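Uncharacterized protein YP_928783.1 (Shewanella amazonensis SB2B, PDB 3KE2) is of unknown function but, as a winged helix-turn-helix family member, probably binds DNA. Local coordinates at residues A18-L23 with S88-T93; A26-D31 with K41-P46; K22-H27 with D96-L101; H34-L39 with M45-L50. One frame throughout, in Å; residues are numbered along the deposited sequence. Where two conformers were deposited one is given.

Contact 1 of 4, residues A18-L23 with S88-T93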
loop_
_atom_site.group_PDB
_atom_site.type_symbol
_atom_site.label_atom_id
_atom_site.label_comp_id
_atom_site.label_asym_id
_atom_site.label_seq_id
_atom_site.Cartn_x
_atom_site.Cartn_y
_atom_site.Cartn_z
ATOM N N ALA A 18 -5.609 -3.952 7.308
ATOM C CA ALA A 18 -6.492 -3.267 6.353
ATOM C C ALA A 18 -5.853 -3.097 4.998
ATOM O O ALA A 18 -6.536 -3.096 3.993
ATOM C CB ALA A 18 -6.940 -1.895 6.897
ATOM N N PHE A 19 -4.547 -2.918 4.971
ATOM C CA PHE A 19 -3.804 -2.761 3.721
ATOM C C PHE A 19 -3.747 -4.088 2.973
ATOM O O PHE A 19 -4.032 -4.152 1.791
ATOM C CB PHE A 19 -2.392 -2.209 4.028
ATOM C CG PHE A 19 -1.472 -2.117 2.825
ATOM C CD1 PHE A 19 -1.558 -1.051 1.946
ATOM C CD2 PHE A 19 -0.483 -3.087 2.609
ATOM C CE1 PHE A 19 -0.720 -0.978 0.852
ATOM C CE2 PHE A 19 0.358 -3.007 1.527
ATOM C CZ PHE A 19 0.238 -1.957 0.644
ATOM N N LEU A 20 -3.386 -5.152 3.668
ATOM C CA LEU A 20 -3.310 -6.450 3.035
ATOM C C LEU A 20 -4.696 -6.896 2.518
ATOM O O LEU A 20 -4.788 -7.661 1.548
ATOM C CB LEU A 20 -2.725 -7.484 4.001
ATOM C CG LEU A 20 -1.259 -7.299 4.432
ATOM C CD1 LEU A 20 -0.949 -8.259 5.547
ATOM C CD2 LEU A 20 -0.269 -7.478 3.276
ATOM N N ARG A 21 -5.767 -6.422 3.163
ATOM C CA ARG A 21 -7.126 -6.732 2.752
ATOM C C ARG A 21 -7.345 -6.172 1.369
ATOM O O ARG A 21 -7.908 -6.820 0.490
ATOM C CB ARG A 21 -8.149 -6.123 3.734
ATOM C CG ARG A 21 -9.649 -6.394 3.396
ATOM C CD ARG A 21 -10.644 -5.783 4.433
ATOM N NE ARG A 21 -10.351 -6.173 5.818
ATOM C CZ ARG A 21 -9.874 -5.347 6.744
ATOM N NH1 ARG A 21 -9.709 -4.072 6.449
ATOM N NH2 ARG A 21 -9.621 -5.777 7.972
ATOM N N LYS A 22 -6.883 -4.936 1.168
ATOM C CA LYS A 22 -7.074 -4.299 -0.129
ATOM C C LYS A 22 -6.259 -5.046 -1.161
ATOM O O LYS A 22 -6.750 -5.285 -2.254
ATOM C CB LYS A 22 -6.717 -2.798 -0.118
ATOM C CG LYS A 22 -7.378 -1.975 1.026
ATOM C CD LYS A 22 -7.005 -0.466 0.972
ATOM C CE LYS A 22 -6.989 0.224 2.383
ATOM N NZ LYS A 22 -8.239 0.115 3.170
ATOM N N LEU A 23 -5.033 -5.447 -0.831
ATOM C CA LEU A 23 -4.212 -6.172 -1.823
ATOM C C LEU A 23 -4.765 -7.533 -2.166
ATOM O O LEU A 23 -4.640 -7.996 -3.310
ATOM C CB LEU A 23 -2.759 -6.327 -1.371
ATOM C CG LEU A 23 -1.748 -5.250 -1.743
ATOM C CD1 LEU A 23 -2.292 -3.877 -1.637
ATOM C CD2 LEU A 23 -0.526 -5.441 -0.836
ATOM N N SER A 88 1.527 -6.206 -8.235
ATOM C CA SER A 88 0.619 -7.337 -8.234
ATOM C C SER A 88 1.371 -8.654 -8.001
ATOM O O SER A 88 0.873 -9.535 -7.316
ATOM C CB SER A 88 -0.134 -7.400 -9.557
ATOM O OG SER A 88 0.763 -7.659 -10.609
ATOM N N ALA A 89 2.572 -8.780 -8.566
ATOM C CA ALA A 89 3.379 -10.001 -8.428
ATOM C C ALA A 89 3.707 -10.351 -6.967
ATOM O O ALA A 89 3.917 -11.515 -6.621
ATOM C CB ALA A 89 4.670 -9.869 -9.233
ATOM N N TRP A 90 3.766 -9.340 -6.118
ATOM C CA TRP A 90 4.077 -9.552 -4.710
ATOM C C TRP A 90 3.006 -10.389 -4.044
ATOM O O TRP A 90 3.304 -11.343 -3.351
ATOM C CB TRP A 90 4.214 -8.213 -3.986
ATOM C CG TRP A 90 4.666 -8.339 -2.576
ATOM C CD1 TRP A 90 5.942 -8.333 -2.134
ATOM C CD2 TRP A 90 3.836 -8.483 -1.420
ATOM N NE1 TRP A 90 5.968 -8.459 -0.757
ATOM C CE2 TRP A 90 4.682 -8.560 -0.304
ATOM C CE3 TRP A 90 2.464 -8.544 -1.223
ATOM C CZ2 TRP A 90 4.198 -8.710 0.995
ATOM C CZ3 TRP A 90 1.980 -8.690 0.067
ATOM C CH2 TRP A 90 2.852 -8.771 1.163
HETATM N N MSE A 91 1.749 -10.032 -4.245
HETATM C CA MSE A 91 0.661 -10.805 -3.641
HETATM C C MSE A 91 0.723 -12.278 -4.121
HETATM O O MSE A 91 0.455 -13.197 -3.338
HETATM C CB MSE A 91 -0.713 -10.174 -3.918
HETATM C CG MSE A 91 -1.793 -10.917 -3.200
HETATM SE SE MSE A 91 -1.616 -10.787 -1.280
HETATM C CE MSE A 91 -2.077 -12.512 -0.805
ATOM N N ASP A 92 1.115 -12.497 -5.391
ATOM C CA ASP A 92 1.235 -13.865 -5.956
ATOM C C ASP A 92 2.072 -14.766 -5.058
ATOM O O ASP A 92 1.758 -15.933 -4.824
ATOM C CB ASP A 92 1.874 -13.860 -7.348
ATOM C CG ASP A 92 1.031 -13.149 -8.397
ATOM O OD1 ASP A 92 -0.129 -12.762 -8.133
ATOM O OD2 ASP A 92 1.533 -12.992 -9.527
ATOM N N THR A 93 3.137 -14.199 -4.549
ATOM C CA THR A 93 4.063 -14.910 -3.705
ATOM C C THR A 93 3.581 -15.107 -2.283
ATOM O O THR A 93 3.907 -16.120 -1.673
ATOM C CB THR A 93 5.390 -14.101 -3.648
ATOM O OG1 THR A 93 5.849 -13.861 -4.995
ATOM C CG2 THR A 93 6.488 -14.808 -2.779
#
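L20 is the first residue of 18-23 to meet helix 88-102. Its CD2 comes within 4.0 Å of W90 CH2, on the six-membered ring, and approaches the indole obliquely, the two side chains crossing at about a right angle. A branched leucine suits this spot because its end also packs on V98 and L101 further along the same helix. Three residues on, L23 points toward 88-93 and divides its two methyls between neighbours. CD2 lies 4.2 Å from W90 CZ3, while CD1 rests 3.9 Å above one face of the F19 ring, near its rim. W90 reaches both leucines because its CG stands anti to the backbone N (chi1 -174°), carrying the broad indole toward helix 14-31. M91 meets the backbone instead: its CG is 4.1 Å from L23 O, and the selenomethionine chain then bends at chi2 and chi3, so that its end packs on Y24 and V98. P85 and G84 of the second subunit pack on L23 and W90, so the patch is itself part of the contact between the two subunits. Helix 88-102 thus lies across helix 14-31, the short axes 11.5 Å apart and crossing at -100°, with the loop carrying I60, between helix 47-55 and strand 63-67, packed on F19 and L23.

Contact 2 of 4, residues A26-D31 with K41-P46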
loop_
_atom_site.group_PDB
_atom_site.type_symbol
_atom_site.label_atom_id
_atom_site.label_comp_id
_atom_site.label_asym_id
_atom_site.label_seq_id
_atom_site.Cartn_x
_atom_site.Cartn_y
_atom_site.Cartn_z
ATOM N N ALA A 26 -7.832 -7.113 -4.409
ATOM C CA ALA A 26 -7.345 -6.758 -5.712
ATOM C C ALA A 26 -6.809 -7.989 -6.424
ATOM O O ALA A 26 -6.988 -8.130 -7.625
ATOM C CB ALA A 26 -6.267 -5.688 -5.592
ATOM N N HIS A 27 -6.135 -8.870 -5.698
ATOM C CA HIS A 27 -5.599 -10.107 -6.299
ATOM C C HIS A 27 -6.758 -10.992 -6.761
ATOM O O HIS A 27 -6.752 -11.473 -7.877
ATOM C CB HIS A 27 -4.667 -10.816 -5.298
ATOM C CG HIS A 27 -4.199 -12.178 -5.713
ATOM N ND1 HIS A 27 -3.044 -12.383 -6.445
ATOM C CD2 HIS A 27 -4.690 -13.411 -5.429
ATOM C CE1 HIS A 27 -2.863 -13.683 -6.621
ATOM N NE2 HIS A 27 -3.846 -14.330 -6.012
ATOM N N LEU A 28 -7.765 -11.175 -5.908
ATOM C CA LEU A 28 -8.917 -11.983 -6.264
ATOM C C LEU A 28 -9.606 -11.452 -7.528
ATOM O O LEU A 28 -9.859 -12.202 -8.467
ATOM C CB LEU A 28 -9.905 -12.012 -5.118
ATOM C CG LEU A 28 -9.508 -12.809 -3.881
ATOM C CD1 LEU A 28 -10.623 -12.658 -2.869
ATOM C CD2 LEU A 28 -9.231 -14.290 -4.191
HETATM N N MSE A 29 -9.854 -10.143 -7.548
HETATM C CA MSE A 29 -10.506 -9.462 -8.663
HETATM C C MSE A 29 -9.731 -9.543 -9.948
HETATM O O MSE A 29 -10.301 -9.532 -11.030
HETATM C CB MSE A 29 -10.680 -7.993 -8.318
HETATM C CG MSE A 29 -11.602 -7.765 -7.184
HETATM SE SE MSE A 29 -11.593 -5.929 -6.677
HETATM C CE MSE A 29 -12.693 -6.092 -5.194
ATOM N N ASP A 30 -8.427 -9.656 -9.834
ATOM C CA ASP A 30 -7.584 -9.686 -10.999
ATOM C C ASP A 30 -7.514 -11.076 -11.625
ATOM O O ASP A 30 -7.277 -11.186 -12.820
ATOM C CB ASP A 30 -6.170 -9.224 -10.601
ATOM C CG ASP A 30 -5.390 -8.592 -11.759
ATOM O OD1 ASP A 30 -5.964 -7.754 -12.495
ATOM O OD2 ASP A 30 -4.176 -8.878 -11.875
ATOM N N ASP A 31 -7.710 -12.139 -10.848
ATOM C CA ASP A 31 -7.601 -13.516 -11.399
ATOM C C ASP A 31 -8.941 -14.142 -11.842
ATOM O O ASP A 31 -8.937 -15.168 -12.512
ATOM C CB ASP A 31 -6.871 -14.453 -10.401
ATOM C CG ASP A 31 -5.422 -13.933 -9.992
ATOM O OD1 ASP A 31 -5.032 -12.743 -10.253
ATOM O OD2 ASP A 31 -4.671 -14.737 -9.374
ATOM N N LYS A 41 -19.440 -14.525 -0.806
ATOM C CA LYS A 41 -19.569 -15.981 -0.657
ATOM C C LYS A 41 -18.219 -16.685 -0.579
ATOM O O LYS A 41 -18.087 -17.694 0.132
ATOM C CB LYS A 41 -20.359 -16.561 -1.800
ATOM C CG LYS A 41 -21.783 -16.109 -1.844
ATOM C CD LYS A 41 -22.437 -16.624 -3.115
ATOM C CE LYS A 41 -23.942 -16.391 -3.147
ATOM N NZ LYS A 41 -24.519 -16.889 -4.438
ATOM N N LEU A 42 -17.233 -16.153 -1.301
ATOM C CA LEU A 42 -15.883 -16.713 -1.310
ATOM C C LEU A 42 -15.049 -16.371 -0.097
ATOM O O LEU A 42 -14.310 -17.213 0.391
ATOM C CB LEU A 42 -15.087 -16.216 -2.532
ATOM C CG LEU A 42 -13.592 -16.593 -2.571
ATOM C CD1 LEU A 42 -13.380 -18.126 -2.577
ATOM C CD2 LEU A 42 -12.936 -15.948 -3.760
ATOM N N THR A 43 -15.123 -15.136 0.368
ATOM C CA THR A 43 -14.250 -14.711 1.462
ATOM C C THR A 43 -14.909 -14.660 2.806
ATOM O O THR A 43 -14.213 -14.661 3.810
ATOM C CB THR A 43 -13.698 -13.286 1.218
ATOM O OG1 THR A 43 -14.758 -12.331 1.352
ATOM C CG2 THR A 43 -13.061 -13.175 -0.165
ATOM N N GLY A 44 -16.236 -14.581 2.847
ATOM C CA GLY A 44 -16.924 -14.493 4.119
ATOM C C GLY A 44 -17.045 -13.061 4.645
ATOM O O GLY A 44 -17.854 -12.817 5.537
HETATM N N MSE A 45 -16.264 -12.100 4.129
HETATM C CA MSE A 45 -16.353 -10.698 4.559
HETATM C C MSE A 45 -17.774 -10.187 4.232
HETATM O O MSE A 45 -18.288 -10.470 3.152
HETATM C CB MSE A 45 -15.296 -9.810 3.854
HETATM C CG MSE A 45 -13.821 -10.293 3.892
HETATM SE SE MSE A 45 -12.482 -9.137 2.945
HETATM C CE MSE A 45 -10.968 -10.396 2.844
ATOM N N PRO A 46 -18.413 -9.428 5.148
ATOM C CA PRO A 46 -19.753 -8.941 4.792
ATOM C C PRO A 46 -19.669 -7.844 3.748
ATOM O O PRO A 46 -18.594 -7.241 3.556
ATOM C CB PRO A 46 -20.291 -8.389 6.114
ATOM C CG PRO A 46 -19.079 -7.894 6.817
ATOM C CD PRO A 46 -17.941 -8.835 6.416
#
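L28 and L42 reach toward each other tip to tip, with L28 CD2 4.1 Å from L42 CD2. The other methyl of L28 turns to the next residue, CD1 lying 3.7 Å from T43 CG2, and here the side chains cross obliquely. Leucine suits the first helix because its fork spans two successive residues of helix 36-43. L42 can answer it since its CG is anti to the backbone N (chi1 173°), extending the chain toward helix 14-31. Threonine serves two purposes at 43: its methyl faces L28, while OG1 accepts from M45 N at 3.2 Å in an ST turn and also bonds to L39 O, one turn back. A valine in its place would keep a methyl for L28 but would probably leave M45 N without its acceptor and the turn less firmly held. Between them G44 takes a positive phi of 86°, at which a CB would press on the carbonyl O of T43; glycine has none. P46 then stands at the N-cap of helix 47-55. Helix 36-43, this tight turn and helix 47-55 make up a helix-turn-helix, and the leucine contact seats its leading helix on helix 14-31, as in winged helix-turn-helix domains.

Contact 3 of 4, residues K22-H27 with D96-L101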
loop_
_atom_site.group_PDB
_atom_site.type_symbol
_atom_site.label_atom_id
_atom_site.label_comp_id
_atom_site.label_asym_id
_atom_site.label_seq_id
_atom_site.Cartn_x
_atom_site.Cartn_y
_atom_site.Cartn_z
ATOM N N LYS A 22 -6.883 -4.936 1.168
ATOM C CA LYS A 22 -7.074 -4.299 -0.129
ATOM C C LYS A 22 -6.259 -5.046 -1.161
ATOM O O LYS A 22 -6.750 -5.285 -2.254
ATOM C CB LYS A 22 -6.717 -2.798 -0.118
ATOM C CG LYS A 22 -7.378 -1.975 1.026
ATOM C CD LYS A 22 -7.005 -0.466 0.972
ATOM C CE LYS A 22 -6.989 0.224 2.383
ATOM N NZ LYS A 22 -8.239 0.115 3.170
ATOM N N LEU A 23 -5.033 -5.447 -0.831
ATOM C CA LEU A 23 -4.212 -6.172 -1.823
ATOM C C LEU A 23 -4.765 -7.533 -2.166
ATOM O O LEU A 23 -4.640 -7.996 -3.310
ATOM C CB LEU A 23 -2.759 -6.327 -1.371
ATOM C CG LEU A 23 -1.748 -5.250 -1.743
ATOM C CD1 LEU A 23 -2.292 -3.877 -1.637
ATOM C CD2 LEU A 23 -0.526 -5.441 -0.836
ATOM N N TYR A 24 -5.370 -8.172 -1.167
ATOM C CA TYR A 24 -5.938 -9.508 -1.338
ATOM C C TYR A 24 -7.157 -9.436 -2.240
ATOM O O TYR A 24 -7.317 -10.266 -3.165
ATOM C CB TYR A 24 -6.300 -10.140 0.008
ATOM C CG TYR A 24 -6.761 -11.565 -0.128
ATOM C CD1 TYR A 24 -5.866 -12.581 -0.433
ATOM C CD2 TYR A 24 -8.078 -11.906 0.058
ATOM C CE1 TYR A 24 -6.291 -13.914 -0.569
ATOM C CE2 TYR A 24 -8.508 -13.221 -0.075
ATOM C CZ TYR A 24 -7.612 -14.220 -0.390
ATOM O OH TYR A 24 -8.063 -15.528 -0.506
ATOM N N LEU A 25 -8.026 -8.461 -1.978
ATOM C CA LEU A 25 -9.211 -8.303 -2.822
ATOM C C LEU A 25 -8.770 -8.035 -4.265
ATOM O O LEU A 25 -9.229 -8.685 -5.213
ATOM C CB LEU A 25 -10.103 -7.189 -2.319
ATOM C CG LEU A 25 -10.882 -7.496 -1.077
ATOM C CD1 LEU A 25 -11.766 -6.316 -0.747
ATOM C CD2 LEU A 25 -11.696 -8.721 -1.351
ATOM N N ALA A 26 -7.832 -7.113 -4.409
ATOM C CA ALA A 26 -7.345 -6.758 -5.712
ATOM C C ALA A 26 -6.809 -7.989 -6.424
ATOM O O ALA A 26 -6.988 -8.130 -7.625
ATOM C CB ALA A 26 -6.267 -5.688 -5.592
ATOM N N HIS A 27 -6.135 -8.870 -5.698
ATOM C CA HIS A 27 -5.599 -10.107 -6.299
ATOM C C HIS A 27 -6.758 -10.992 -6.761
ATOM O O HIS A 27 -6.752 -11.473 -7.877
ATOM C CB HIS A 27 -4.667 -10.816 -5.298
ATOM C CG HIS A 27 -4.199 -12.178 -5.713
ATOM N ND1 HIS A 27 -3.044 -12.383 -6.445
ATOM C CD2 HIS A 27 -4.690 -13.411 -5.429
ATOM C CE1 HIS A 27 -2.863 -13.683 -6.621
ATOM N NE2 HIS A 27 -3.846 -14.330 -6.012
ATOM N N ASP A 96 -1.012 -17.365 0.455
ATOM C CA ASP A 96 -1.340 -18.265 1.565
ATOM C C ASP A 96 -1.178 -17.569 2.921
ATOM O O ASP A 96 -2.052 -17.652 3.806
ATOM C CB ASP A 96 -0.458 -19.525 1.540
ATOM C CG ASP A 96 -0.673 -20.415 0.301
ATOM O OD1 ASP A 96 -1.298 -19.993 -0.703
ATOM O OD2 ASP A 96 -0.173 -21.567 0.344
ATOM N N GLU A 97 -0.044 -16.883 3.059
ATOM C CA GLU A 97 0.313 -16.164 4.274
ATOM C C GLU A 97 -0.733 -15.076 4.627
ATOM O O GLU A 97 -1.249 -14.995 5.766
ATOM C CB GLU A 97 1.710 -15.562 4.073
ATOM C CG GLU A 97 2.335 -14.925 5.295
ATOM C CD GLU A 97 3.698 -14.267 4.987
ATOM O OE1 GLU A 97 4.092 -14.175 3.792
ATOM O OE2 GLU A 97 4.374 -13.844 5.950
ATOM N N VAL A 98 -1.060 -14.271 3.619
ATOM C CA VAL A 98 -2.020 -13.178 3.756
ATOM C C VAL A 98 -3.443 -13.654 4.037
ATOM O O VAL A 98 -4.154 -13.069 4.860
ATOM C CB VAL A 98 -2.025 -12.333 2.481
ATOM C CG1 VAL A 98 -3.122 -11.284 2.540
ATOM C CG2 VAL A 98 -0.645 -11.710 2.266
ATOM N N LYS A 99 -3.852 -14.710 3.338
ATOM C CA LYS A 99 -5.187 -15.280 3.490
ATOM C C LYS A 99 -5.394 -15.735 4.946
ATOM O O LYS A 99 -6.462 -15.518 5.538
ATOM C CB LYS A 99 -5.387 -16.429 2.502
ATOM C CG LYS A 99 -6.814 -16.970 2.448
ATOM C CD LYS A 99 -6.894 -18.250 1.593
ATOM C CE LYS A 99 -8.220 -18.988 1.788
ATOM N NZ LYS A 99 -8.203 -20.324 1.148
ATOM N N SER A 100 -4.369 -16.353 5.527
ATOM C CA SER A 100 -4.434 -16.760 6.919
ATOM C C SER A 100 -4.609 -15.540 7.846
ATOM O O SER A 100 -5.595 -15.442 8.575
ATOM C CB SER A 100 -3.177 -17.518 7.310
ATOM O OG SER A 100 -3.222 -17.841 8.688
ATOM N N LEU A 101 -3.661 -14.608 7.792
ATOM C CA LEU A 101 -3.711 -13.411 8.641
ATOM C C LEU A 101 -5.066 -12.702 8.595
ATOM O O LEU A 101 -5.537 -12.218 9.610
ATOM C CB LEU A 101 -2.632 -12.417 8.220
ATOM C CG LEU A 101 -1.166 -12.836 8.314
ATOM C CD1 LEU A 101 -0.312 -11.823 7.558
ATOM C CD2 LEU A 101 -0.718 -13.001 9.782
#
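Y24 and V98 mark where the two helical segments come nearest, their CA atoms 7.4 Å apart. Segment 22-27 is regular, with A26 N bonded to K22 O and H27 N to L23 O. Segment 96-101 begins at a kink in helix 88-102, where the N atoms of D96 and E97 make no bond to the preceding turn; regular bonding is back by S100 N to D96 O. Y24 is met from both sides of the kink, by M91 before it and by V98 and K99 after it. Between the segments the contact is made largely by one side chain, that of Y24. Its CG lies anti to the backbone N (chi1 -174°), which sends the phenol out toward 96-101. At its base, Y24 CB is 4.2 Å from V98 CG1, a compact branched group suited to the close backbone approach. At its far end, Y24 OH lies 3.5 Å from K99 CG and 3.6 Å from K99 CD, the two chains crossing at a slant. Lysine fits this margin well: its extended methylenes pass the phenol while the ammonium continues away from 22-27. L102 also touches the tyrosine. In a winged helix-turn-helix domain three helices precede a beta-hairpin wing, which strands 63-67 and 77-82 probably form here; helix 88-102 follows them, and this contact brings that later helix back onto helix 14-31.

Contact 4 of 4, residues H34-L39 with M45-L50; sequences HNLLSL and MPRRTL. With NO3 (nitrate ion), chain D.
L36 stands between R47 and L50. Its CD1 lies over one face of the R47 guanidinium, 3.8 Å from NE, the two side chains crossing at about a right angle. The L36 and L50 side chains slide past each other in opposite directions, L36 CD2 meeting L50 CB at 3.9 Å. L50 in turn sets CD1 3.8 Å from L39 CB, and the buried L39 packs on L28 and M29 of helix 14-31. These leucines join the two helices of the helix-turn-helix, the second of which, 47-55, would be the recognition helix if DNA is bound as in relatives. A capping box sets the leading helix. N35 CG sits between the backbone N and the carbonyl carbon (chi1 60°), which turns OD1 back to accept from S38 N at 3.0 Å, while N35 N donates to S38 OG at 2.8 Å. With an alanine here, S38 N would probably lose its capping acceptor and the helix start that places L36 could fray. A nitrate, probably from the crystallisation liquor, uses the same helix end: L36 N donates to its O1 at 3.0 Å and L37 N to its O3. S38 OG also bonds H34 ND1 at 2.7 Å, and the H34 backbone pairs with Y78 of strand 77-82.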
loop_
_atom_site.group_PDB
_atom_site.type_symbol
_atom_site.label_atom_id
_atom_site.label_comp_id
_atom_site.label_asym_id
_atom_site.label_seq_id
_atom_site.Cartn_x
_atom_site.Cartn_y
_atom_site.Cartn_z
ATOM N N HIS A 34 -15.338 -11.029 -10.459
ATOM C CA HIS A 34 -16.066 -10.965 -9.230
ATOM C C HIS A 34 -16.865 -9.721 -9.080
ATOM O O HIS A 34 -16.528 -8.683 -9.666
ATOM C CB HIS A 34 -15.121 -10.911 -8.031
ATOM C CG HIS A 34 -14.572 -12.225 -7.624
ATOM N ND1 HIS A 34 -15.301 -13.130 -6.896
ATOM C CD2 HIS A 34 -13.345 -12.770 -7.785
ATOM C CE1 HIS A 34 -14.561 -14.196 -6.660
ATOM N NE2 HIS A 34 -13.366 -14.002 -7.188
ATOM N N ASN A 35 -17.906 -9.839 -8.248
ATOM C CA ASN A 35 -18.701 -8.706 -7.807
ATOM C C ASN A 35 -18.868 -8.835 -6.274
ATOM O O ASN A 35 -18.283 -9.712 -5.661
ATOM C CB ASN A 35 -20.014 -8.555 -8.585
ATOM C CG ASN A 35 -20.914 -9.740 -8.483
ATOM O OD1 ASN A 35 -20.832 -10.544 -7.571
ATOM N ND2 ASN A 35 -21.820 -9.833 -9.432
ATOM N N LEU A 36 -19.626 -7.948 -5.656
ATOM C CA LEU A 36 -19.765 -7.972 -4.206
ATOM C C LEU A 36 -20.332 -9.299 -3.719
ATOM O O LEU A 36 -19.826 -9.896 -2.782
ATOM C CB LEU A 36 -20.632 -6.804 -3.744
ATOM C CG LEU A 36 -20.034 -5.413 -3.937
ATOM C CD1 LEU A 36 -21.018 -4.377 -3.464
ATOM C CD2 LEU A 36 -18.694 -5.242 -3.185
ATOM N N LEU A 37 -21.361 -9.765 -4.389
ATOM C CA LEU A 37 -21.995 -11.010 -4.024
ATOM C C LEU A 37 -21.032 -12.201 -4.148
ATOM O O LEU A 37 -20.998 -13.060 -3.269
ATOM C CB LEU A 37 -23.227 -11.240 -4.896
ATOM C CG LEU A 37 -24.092 -12.405 -4.416
ATOM C CD1 LEU A 37 -24.363 -12.292 -2.865
ATOM C CD2 LEU A 37 -25.392 -12.520 -5.246
ATOM N N SER A 38 -20.234 -12.246 -5.217
ATOM C CA SER A 38 -19.296 -13.368 -5.374
ATOM C C SER A 38 -18.179 -13.242 -4.340
ATOM O O SER A 38 -17.826 -14.225 -3.698
ATOM C CB SER A 38 -18.731 -13.496 -6.809
ATOM O OG SER A 38 -17.928 -12.398 -7.182
ATOM N N LEU A 39 -17.651 -12.036 -4.159
ATOM C CA LEU A 39 -16.618 -11.841 -3.155
ATOM C C LEU A 39 -17.115 -12.234 -1.737
ATOM O O LEU A 39 -16.376 -12.814 -0.955
ATOM C CB LEU A 39 -16.096 -10.398 -3.179
ATOM C CG LEU A 39 -15.226 -10.059 -4.402
ATOM C CD1 LEU A 39 -15.031 -8.557 -4.571
ATOM C CD2 LEU A 39 -13.881 -10.773 -4.320
HETATM N N MSE A 45 -16.264 -12.100 4.129
HETATM C CA MSE A 45 -16.353 -10.698 4.559
HETATM C C MSE A 45 -17.774 -10.187 4.232
HETATM O O MSE A 45 -18.288 -10.470 3.152
HETATM C CB MSE A 45 -15.296 -9.810 3.854
HETATM C CG MSE A 45 -13.821 -10.293 3.892
HETATM SE SE MSE A 45 -12.482 -9.137 2.945
HETATM C CE MSE A 45 -10.968 -10.396 2.844
ATOM N N PRO A 46 -18.413 -9.428 5.148
ATOM C CA PRO A 46 -19.753 -8.941 4.792
ATOM C C PRO A 46 -19.669 -7.844 3.748
ATOM O O PRO A 46 -18.594 -7.241 3.556
ATOM C CB PRO A 46 -20.291 -8.389 6.114
ATOM C CG PRO A 46 -19.079 -7.894 6.817
ATOM C CD PRO A 46 -17.941 -8.835 6.416
ATOM N N ARG A 47 -20.810 -7.566 3.125
ATOM C CA ARG A 47 -20.912 -6.572 2.049
ATOM C C ARG A 47 -20.354 -5.173 2.322
ATOM O O ARG A 47 -19.766 -4.576 1.418
ATOM C CB ARG A 47 -22.361 -6.481 1.599
ATOM C CG ARG A 47 -22.591 -5.495 0.494
ATOM C CD ARG A 47 -23.843 -5.851 -0.279
ATOM N NE ARG A 47 -24.122 -4.878 -1.341
ATOM C CZ ARG A 47 -24.905 -5.108 -2.405
ATOM N NH1 ARG A 47 -25.467 -6.312 -2.592
ATOM N NH2 ARG A 47 -25.091 -4.133 -3.315
ATOM N N ARG A 48 -20.514 -4.654 3.544
ATOM C CA ARG A 48 -19.980 -3.330 3.888
ATOM C C ARG A 48 -18.452 -3.377 3.954
ATOM O O ARG A 48 -17.796 -2.472 3.457
ATOM C CB ARG A 48 -20.552 -2.781 5.214
ATOM C CG ARG A 48 -20.029 -1.363 5.605
ATOM N N THR A 49 -17.868 -4.406 4.571
ATOM C CA THR A 49 -16.409 -4.475 4.627
ATOM C C THR A 49 -15.863 -4.456 3.193
ATOM O O THR A 49 -14.821 -3.871 2.910
ATOM C CB THR A 49 -15.890 -5.732 5.362
ATOM O OG1 THR A 49 -16.519 -5.858 6.636
ATOM C CG2 THR A 49 -14.347 -5.676 5.555
ATOM N N LEU A 50 -16.583 -5.104 2.281
ATOM C CA LEU A 50 -16.178 -5.150 0.889
ATOM C C LEU A 50 -16.299 -3.766 0.216
ATOM O O LEU A 50 -15.323 -3.291 -0.366
ATOM C CB LEU A 50 -16.979 -6.244 0.134
ATOM C CG LEU A 50 -16.652 -7.694 0.557
ATOM C CD1 LEU A 50 -17.592 -8.676 -0.095
ATOM C CD2 LEU A 50 -15.179 -8.065 0.258
HETATM N N NO3 D . -22.792 -6.851 -6.752
HETATM O O1 NO3 D . -21.656 -6.056 -6.689
HETATM O O2 NO3 D . -24.003 -6.289 -7.157
HETATM O O3 NO3 D . -22.686 -8.199 -6.414
#

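Overall arrangement
From the N terminus, helix 14-31 supplies the first segment of contacts 1, 3 and 2 in turn. Contacts 1 and 3 close the longest loops, bringing helix 88-102 back to helix 14-31 after the strand pair; they share K22 and L23, and contact 3 ends further along both helices. Contacts 2 and 4 fall inside the span enclosed by contact 1. Contact 2 closes a short loop onto helix 36-43, and contact 4, starting within that loop, ends beyond it on helix 47-55, sharing M45 and P46. L25 bridges to L39 and L50 on the far side of the chain's centre, so helix 14-31 links the helix-turn-helix to helix 88-102.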